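Local coordinates for RagB/SusD domain protein (Flavobacterium johnsoniae, PDB 5J90) that binds chitin as a SusD-like protein of a chitin utilization locus, probably capturing chitin chains as a lipoprotein at the outer membrane, at residues Ala222-Glu225 / Ala226-Val230. Sequence-based numbering, arbitrary orientation.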
loop_
_atom_site.group_PDB
_atom_site.type_symbol
_atom_site.label_atom_id
_atom_site.label_comp_id
_atom_site.label_asym_id
_atom_site.label_seq_id
_atom_site.Cartn_x
_atom_site.Cartn_y
_atom_site.Cartn_z
ATOM N N ALA A 222 -10.140 0.255 12.349
ATOM C CA ALA A 222 -9.394 1.036 13.331
ATOM C C ALA A 222 -10.328 1.705 14.323
ATOM O O ALA A 222 -10.152 1.596 15.543
ATOM C CB ALA A 222 -8.527 2.074 12.631
ATOM N N LYS A 223 -11.353 2.371 13.803
ATOM C CA LYS A 223 -12.301 3.054 14.670
ATOM C C LYS A 223 -13.046 2.077 15.575
ATOM O O LYS A 223 -13.189 2.315 16.784
ATOM C CB LYS A 223 -13.279 3.866 13.830
ATOM C CG LYS A 223 -14.331 4.600 14.646
ATOM C CD LYS A 223 -15.216 5.435 13.707
ATOM C CE LYS A 223 -16.324 6.170 14.459
ATOM N NZ LYS A 223 -17.284 5.226 15.084
ATOM N N THR A 224 -13.504 0.976 14.991
ATOM C CA THR A 224 -14.234 -0.029 15.742
ATOM C C THR A 224 -13.391 -0.573 16.901
ATOM O O THR A 224 -13.839 -0.626 18.052
ATOM C CB THR A 224 -14.693 -1.175 14.826
ATOM O OG1 THR A 224 -15.644 -0.664 13.875
ATOM C CG2 THR A 224 -15.319 -2.288 15.643
ATOM N N GLU A 225 -12.159 -0.967 16.606
ATOM C CA GLU A 225 -11.321 -1.575 17.632
ATOM C C GLU A 225 -10.829 -0.544 18.653
ATOM O O GLU A 225 -10.749 -0.841 19.844
ATOM C CB GLU A 225 -10.160 -2.344 16.989
ATOM C CG GLU A 225 -10.617 -3.554 16.174
ATOM C CD GLU A 225 -11.202 -4.684 17.009
ATOM O OE1 GLU A 225 -10.998 -4.712 18.235
ATOM O OE2 GLU A 225 -11.854 -5.580 16.425
ATOM N N ALA A 226 -10.554 0.680 18.209
ATOM C CA ALA A 226 -10.116 1.731 19.136
ATOM C C ALA A 226 -11.234 2.088 20.110
ATOM O O ALA A 226 -11.028 2.230 21.317
ATOM C CB ALA A 226 -9.681 2.971 18.373
ATOM N N GLU A 227 -12.440 2.226 19.578
ATOM C CA GLU A 227 -13.572 2.543 20.440
ATOM C C GLU A 227 -13.906 1.396 21.403
ATOM O O GLU A 227 -14.246 1.647 22.555
ATOM C CB GLU A 227 -14.773 3.016 19.610
ATOM C CG GLU A 227 -14.489 4.384 19.008
ATOM C CD GLU A 227 -15.621 4.974 18.203
ATOM O OE1 GLU A 227 -16.455 4.211 17.676
ATOM O OE2 GLU A 227 -15.649 6.214 18.088
ATOM N N LYS A 228 -13.763 0.147 20.957
ATOM C CA LYS A 228 -13.923 -1.007 21.847
ATOM C C LYS A 228 -12.955 -0.944 23.036
ATOM O O LYS A 228 -13.336 -1.217 24.178
ATOM C CB LYS A 228 -13.684 -2.323 21.087
ATOM C CG LYS A 228 -14.863 -2.851 20.298
ATOM C CD LYS A 228 -14.460 -4.029 19.383
ATOM C CE LYS A 228 -13.823 -5.171 20.150
ATOM N NZ LYS A 228 -13.383 -6.252 19.200
ATOM N N ALA A 229 -11.704 -0.591 22.758
ATOM C CA ALA A 229 -10.673 -0.533 23.797
ATOM C C ALA A 229 -11.078 0.406 24.924
ATOM O O ALA A 229 -10.944 0.080 26.113
ATOM C CB ALA A 229 -9.335 -0.093 23.193
ATOM N N VAL A 230 -11.582 1.573 24.538
ATOM C CA VAL A 230 -11.937 2.617 25.486
ATOM C C VAL A 230 -13.257 2.288 26.183
ATOM O O VAL A 230 -13.440 2.593 27.366
ATOM C CB VAL A 230 -11.998 3.987 24.765
ATOM C CG1 VAL A 230 -12.616 5.054 25.660
ATOM C CG2 VAL A 230 -10.604 4.395 24.322
#
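Ala222 and Ala226 are joined by the first of four successive i to i+4 backbone hydrogen bonds that tie 222-225 to 226-230 as one continuous piece of helix 219-231. Ala226 N reaches Ala222 O at 2.8 Å, and the bonds from Glu227 N to Lys223 O, Lys228 N to Thr224 O and Ala229 N to Glu225 O follow in turn. Lys223, four residues before Glu227, runs out extended from CB to CE and bends only at its last torsion (chi4 -64°), which turns NZ back to Glu227 OE1 at 2.9 Å. The ammonium meets that oxygen on its syn side, 33° out of the carboxylate plane, while Glu227 OE2 accepts a hydrogen bond from Asn348 N. The i to i+3 pair lies side by side: Glu225 folds at chi2 (-68°) and Lys228 at chi3, and Lys228 NZ sits 3.0 Å from Glu225 OE1, again syn, with a weak second bond to Glu225 OE2. Arg207 also pairs with Glu225 OE1 and Asp166 with Lys228 NZ, so acid and base alternate through four linked residues, which probably helps hold the ends of the Glu225 and Lys228 side chains in place. Ala226 rests on Leu208 and Ala211 of helix 196-213, and Trp347 lies against Ala222 and Ala226 and also reaches the Lys223-Glu227 pair. Such Lys/Glu bridges are familiar in alpha-helices; with the small alanine face against helix 196-213, the charged sides make this helix amphipathic within the largely helical SusD-like fold of the TPR clan.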